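Local coordinates for protein OXA-46 oxacillinase (PDB 3IF6) that probably hydrolyses beta-lactam antibiotics to substituted beta-amino acids, as a class D serine beta-lactamase of Pseudomonas aeruginosa, at residues B[39-51]-B[226-238]. Numbering follows the deposited sequence.
Sequences QAEGAIVIADERQ and WPTGPVFFALNID
Val231 meets the side chain of Arg50 at a slant, its CG2 methyl 3.3 Å from the NE atom of that arginine, while its CG1 branch turns to CG1 of Ile46, 3.6 Å away. With CG1 anti to the backbone N (chi1 -174°), the valine spreads its two methyls between an apolar neighbour and a charged one. The guanidinium carries Asp48 at its edge: NH2 of Arg50 bonds OD2 of Asp48 at 2.7 Å, close to the guanidinium plane but from above that of the carboxylate. OD1 of Asp48 takes the backbone N of Arg50, an Asx turn where the strand ends. NH2 and NH1 of the arginine also bond the carbonyls of Ile260 and Asp261, while nearer the backbone its CB meets OG1 of Thr228 at 3.6 Å. Ile44 and Leu235 also pack on this side, beneath helix 247-259.

On the other side, CB of Ala47 and CB of Phe232 stand 4.0 Å apart. Phe232 swings its ring back beside its own backbone N (chi1 -59°), bringing CE1 to 3.8 Å from OE1 of Glu49. That carboxylate is paired with Arg176 and Arg180, and Tyr179 meets the ring edge-to-face.

Antiparallel backbone bonds join strands 42-48 and 229-238, central neighbours in the beta-sheet of the transpeptidase-like fold. They run from Asp238 N on Glu41 O to Glu49 N on Pro230 O (2.8 Å), two of them weak, Ala47 N on Phe232 O and Ala234 N on Val45 O. The chemistry implies that the face bearing Ile44, Leu235, Ile46 and Val231 is an apolar seam closed by charge at its loop end, where Asp48, with the carbonyls of Ile260 and Asp261, probably fixes the guanidinium against Val231.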
loop_
_atom_site.group_PDB
_atom_site.type_symbol
_atom_site.label_atom_id
_atom_site.label_comp_id
_atom_site.label_asym_id
_atom_site.label_seq_id
_atom_site.Cartn_x
_atom_site.Cartn_y
_atom_site.Cartn_z
ATOM N N GLN B 39 -10.695 -5.018 30.330
ATOM C CA GLN B 39 -11.393 -6.225 30.770
ATOM C C GLN B 39 -11.418 -7.260 29.664
ATOM O O GLN B 39 -12.489 -7.764 29.326
ATOM C CB GLN B 39 -12.833 -5.920 31.199
ATOM C CG GLN B 39 -12.950 -4.999 32.394
ATOM C CD GLN B 39 -12.277 -3.661 32.136
ATOM O OE1 GLN B 39 -11.198 -3.371 32.685
ATOM N NE2 GLN B 39 -12.880 -2.856 31.267
ATOM N N ALA B 40 -10.249 -7.558 29.091
ATOM C CA ALA B 40 -10.173 -8.495 27.961
ATOM C C ALA B 40 -9.305 -9.697 28.276
ATOM O O ALA B 40 -8.366 -9.604 29.047
ATOM C CB ALA B 40 -9.690 -7.778 26.659
ATOM N N GLU B 41 -9.638 -10.827 27.670
ATOM C CA GLU B 41 -8.815 -12.020 27.736
ATOM C C GLU B 41 -8.313 -12.331 26.323
ATOM O O GLU B 41 -9.096 -12.331 25.365
ATOM C CB GLU B 41 -9.638 -13.212 28.218
ATOM C CG GLU B 41 -10.371 -13.011 29.532
ATOM C CD GLU B 41 -9.643 -13.611 30.724
ATOM O OE1 GLU B 41 -8.796 -14.525 30.525
ATOM O OE2 GLU B 41 -9.919 -13.163 31.858
ATOM N N GLY B 42 -7.016 -12.578 26.199
ATOM C CA GLY B 42 -6.483 -13.200 25.012
ATOM C C GLY B 42 -4.972 -13.256 24.919
ATOM O O GLY B 42 -4.283 -13.414 25.922
ATOM N N ALA B 43 -4.464 -13.117 23.694
ATOM C CA ALA B 43 -3.058 -13.354 23.411
ATOM C C ALA B 43 -2.557 -12.497 22.259
ATOM O O ALA B 43 -3.281 -12.210 21.316
ATOM C CB ALA B 43 -2.805 -14.845 23.110
ATOM N N ILE B 44 -1.290 -12.114 22.347
ATOM C CA ILE B 44 -0.608 -11.477 21.241
ATOM C C ILE B 44 0.765 -12.137 21.015
ATOM O O ILE B 44 1.440 -12.494 21.968
ATOM C CB ILE B 44 -0.473 -9.945 21.476
ATOM C CG1 ILE B 44 -0.054 -9.219 20.173
ATOM C CG2 ILE B 44 0.459 -9.662 22.645
ATOM C CD1 ILE B 44 -0.363 -7.731 20.167
ATOM N N VAL B 45 1.131 -12.336 19.748
ATOM C CA VAL B 45 2.507 -12.549 19.357
ATOM C C VAL B 45 2.959 -11.327 18.576
ATOM O O VAL B 45 2.368 -10.980 17.539
ATOM C CB VAL B 45 2.662 -13.761 18.447
ATOM C CG1 VAL B 45 4.110 -13.917 18.051
ATOM C CG2 VAL B 45 2.161 -15.020 19.103
ATOM N N ILE B 46 3.996 -10.647 19.041
ATOM C CA ILE B 46 4.662 -9.716 18.131
ATOM C C ILE B 46 6.134 -9.994 17.778
ATOM O O ILE B 46 7.015 -9.982 18.651
ATOM C CB ILE B 46 4.345 -8.206 18.362
ATOM C CG1 ILE B 46 5.583 -7.347 18.103
ATOM C CG2 ILE B 46 3.617 -7.951 19.675
ATOM C CD1 ILE B 46 6.416 -7.143 19.268
ATOM N N ALA B 47 6.343 -10.255 16.478
ATOM C CA ALA B 47 7.648 -10.460 15.863
ATOM C C ALA B 47 8.271 -9.151 15.378
ATOM O O ALA B 47 8.092 -8.764 14.229
ATOM C CB ALA B 47 7.523 -11.440 14.714
ATOM N N ASP B 48 9.076 -8.518 16.210
ATOM C CA ASP B 48 9.728 -7.277 15.853
ATOM C C ASP B 48 11.070 -7.521 15.187
ATOM O O ASP B 48 11.964 -8.081 15.756
ATOM C CB ASP B 48 9.900 -6.402 17.079
ATOM C CG ASP B 48 10.664 -5.205 16.788
ATOM O OD1 ASP B 48 11.301 -5.211 15.750
ATOM O OD2 ASP B 48 10.630 -4.257 17.551
ATOM N N GLU B 49 11.175 -7.131 13.932
ATOM C CA GLU B 49 12.348 -7.418 13.137
ATOM C C GLU B 49 13.202 -6.269 12.594
ATOM O O GLU B 49 14.027 -6.479 11.728
ATOM C CB GLU B 49 12.012 -8.472 12.092
ATOM C CG GLU B 49 11.488 -9.712 12.726
ATOM C CD GLU B 49 11.023 -10.747 11.749
ATOM O OE1 GLU B 49 11.150 -10.555 10.541
ATOM O OE2 GLU B 49 10.537 -11.786 12.200
ATOM N N ARG B 50 12.993 -5.064 13.092
ATOM C CA ARG B 50 13.753 -3.916 12.635
ATOM C C ARG B 50 15.255 -3.989 12.917
ATOM O O ARG B 50 16.085 -3.731 12.067
ATOM C CB ARG B 50 13.192 -2.664 13.263
ATOM C CG ARG B 50 11.740 -2.480 13.100
ATOM C CD ARG B 50 11.257 -1.373 13.970
ATOM N NE ARG B 50 10.762 -1.875 15.229
ATOM C CZ ARG B 50 10.307 -1.136 16.215
ATOM N NH1 ARG B 50 10.257 0.165 16.134
ATOM N NH2 ARG B 50 9.897 -1.724 17.283
ATOM N N GLN B 51 15.598 -4.389 14.117
ATOM C CA GLN B 51 17.009 -4.616 14.489
ATOM C C GLN B 51 17.593 -5.908 13.851
ATOM O O GLN B 51 16.851 -6.832 13.461
ATOM C CB GLN B 51 17.157 -4.624 16.028
ATOM C CG GLN B 51 16.386 -3.480 16.755
ATOM C CD GLN B 51 14.860 -3.748 16.931
ATOM O OE1 GLN B 51 14.356 -4.848 16.637
ATOM N NE2 GLN B 51 14.133 -2.741 17.427
ATOM N N TRP B 226 8.570 0.008 8.911
ATOM C CA TRP B 226 9.328 1.234 9.124
ATOM C C TRP B 226 10.592 1.096 8.277
ATOM O O TRP B 226 10.820 0.023 7.710
ATOM C CB TRP B 226 9.691 1.431 10.601
ATOM C CG TRP B 226 8.562 1.576 11.539
ATOM C CD1 TRP B 226 7.918 0.572 12.188
ATOM C CD2 TRP B 226 7.957 2.793 11.982
ATOM N NE1 TRP B 226 6.939 1.084 13.000
ATOM C CE2 TRP B 226 6.944 2.448 12.897
ATOM C CE3 TRP B 226 8.171 4.144 11.696
ATOM C CZ2 TRP B 226 6.125 3.413 13.525
ATOM C CZ3 TRP B 226 7.361 5.097 12.309
ATOM C CH2 TRP B 226 6.350 4.725 13.211
ATOM N N PRO B 227 11.420 2.167 8.186
ATOM C CA PRO B 227 12.641 2.165 7.344
ATOM C C PRO B 227 13.613 0.994 7.634
ATOM O O PRO B 227 14.264 0.495 6.732
ATOM C CB PRO B 227 13.297 3.503 7.700
ATOM C CG PRO B 227 12.174 4.378 8.191
ATOM C CD PRO B 227 11.263 3.448 8.914
ATOM N N THR B 228 13.652 0.548 8.891
ATOM C CA THR B 228 14.563 -0.499 9.398
ATOM C C THR B 228 14.039 -1.941 9.276
ATOM O O THR B 228 14.823 -2.908 9.221
ATOM C CB THR B 228 14.919 -0.199 10.853
ATOM O OG1 THR B 228 13.802 0.437 11.487
ATOM C CG2 THR B 228 16.057 0.799 10.895
ATOM N N GLY B 229 12.721 -2.088 9.201
ATOM C CA GLY B 229 12.115 -3.399 9.023
ATOM C C GLY B 229 10.700 -3.520 9.582
ATOM O O GLY B 229 10.131 -2.547 10.119
ATOM N N PRO B 230 10.124 -4.728 9.464
ATOM C CA PRO B 230 8.747 -4.943 9.891
ATOM C C PRO B 230 8.596 -5.287 11.376
ATOM O O PRO B 230 9.511 -5.874 11.992
ATOM C CB PRO B 230 8.298 -6.121 9.026
ATOM C CG PRO B 230 9.575 -6.887 8.789
ATOM C CD PRO B 230 10.735 -5.946 8.906
ATOM N N VAL B 231 7.442 -4.902 11.931
ATOM C CA VAL B 231 6.943 -5.454 13.186
ATOM C C VAL B 231 5.650 -6.223 12.869
ATOM O O VAL B 231 4.620 -5.626 12.588
ATOM C CB VAL B 231 6.733 -4.344 14.256
ATOM C CG1 VAL B 231 6.346 -4.927 15.592
ATOM C CG2 VAL B 231 8.003 -3.554 14.425
ATOM N N PHE B 232 5.721 -7.548 12.836
ATOM C CA PHE B 232 4.512 -8.376 12.701
ATOM C C PHE B 232 3.732 -8.379 14.008
ATOM O O PHE B 232 4.307 -8.091 15.066
ATOM C CB PHE B 232 4.865 -9.788 12.229
ATOM C CG PHE B 232 5.582 -9.805 10.897
ATOM C CD1 PHE B 232 6.964 -9.587 10.824
ATOM C CD2 PHE B 232 4.873 -9.999 9.704
ATOM C CE1 PHE B 232 7.630 -9.592 9.587
ATOM C CE2 PHE B 232 5.526 -10.007 8.488
ATOM C CZ PHE B 232 6.920 -9.799 8.434
ATOM N N PHE B 233 2.421 -8.636 13.920
ATOM C CA PHE B 233 1.542 -8.782 15.098
ATOM C C PHE B 233 0.404 -9.735 14.790
ATOM O O PHE B 233 0.030 -9.914 13.644
ATOM C CB PHE B 233 1.025 -7.448 15.672
ATOM C CG PHE B 233 0.214 -6.626 14.700
ATOM C CD1 PHE B 233 -1.165 -6.782 14.619
ATOM C CD2 PHE B 233 0.847 -5.677 13.849
ATOM C CE1 PHE B 233 -1.928 -6.015 13.698
ATOM C CE2 PHE B 233 0.105 -4.912 12.933
ATOM C CZ PHE B 233 -1.283 -5.084 12.855
ATOM N N ALA B 234 -0.073 -10.409 15.824
ATOM C CA ALA B 234 -1.177 -11.313 15.741
ATOM C C ALA B 234 -1.741 -11.411 17.150
ATOM O O ALA B 234 -1.112 -11.987 18.053
ATOM C CB ALA B 234 -0.737 -12.645 15.250
ATOM N N LEU B 235 -2.906 -10.793 17.322
ATOM C CA LEU B 235 -3.640 -10.743 18.570
ATOM C C LEU B 235 -4.934 -11.508 18.365
ATOM O O LEU B 235 -5.482 -11.489 17.267
ATOM C CB LEU B 235 -3.913 -9.281 19.011
ATOM C CG LEU B 235 -5.065 -9.003 20.018
ATOM C CD1 LEU B 235 -4.787 -7.873 21.013
ATOM C CD2 LEU B 235 -6.448 -8.808 19.351
ATOM N N ASN B 236 -5.367 -12.249 19.393
ATOM C CA ASN B 236 -6.770 -12.623 19.533
ATOM C C ASN B 236 -7.357 -12.365 20.933
ATOM O O ASN B 236 -6.634 -12.149 21.914
ATOM C CB ASN B 236 -7.136 -13.994 18.908
ATOM C CG ASN B 236 -6.369 -15.183 19.518
ATOM O OD1 ASN B 236 -5.684 -15.918 18.801
ATOM N ND2 ASN B 236 -6.519 -15.395 20.819
ATOM N N ILE B 237 -8.669 -12.239 20.998
ATOM C CA ILE B 237 -9.334 -11.970 22.258
ATOM C C ILE B 237 -10.691 -12.635 22.197
ATOM O O ILE B 237 -11.277 -12.771 21.117
ATOM C CB ILE B 237 -9.486 -10.450 22.602
ATOM C CG1 ILE B 237 -9.949 -9.615 21.398
ATOM C CG2 ILE B 237 -8.206 -9.881 23.223
ATOM C CD1 ILE B 237 -10.648 -8.299 21.806
ATOM N N ASP B 238 -11.157 -13.106 23.349
ATOM C CA ASP B 238 -12.551 -13.498 23.503
ATOM C C ASP B 238 -13.438 -12.240 23.377
ATOM O O ASP B 238 -13.010 -11.122 23.693
ATOM C CB ASP B 238 -12.775 -14.166 24.848
ATOM C CG ASP B 238 -11.958 -15.417 25.026
ATOM O OD1 ASP B 238 -11.796 -16.232 24.086
ATOM O OD2 ASP B 238 -11.494 -15.631 26.144
HETATM O O HOH W 1 -12.417 -10.541 26.319
#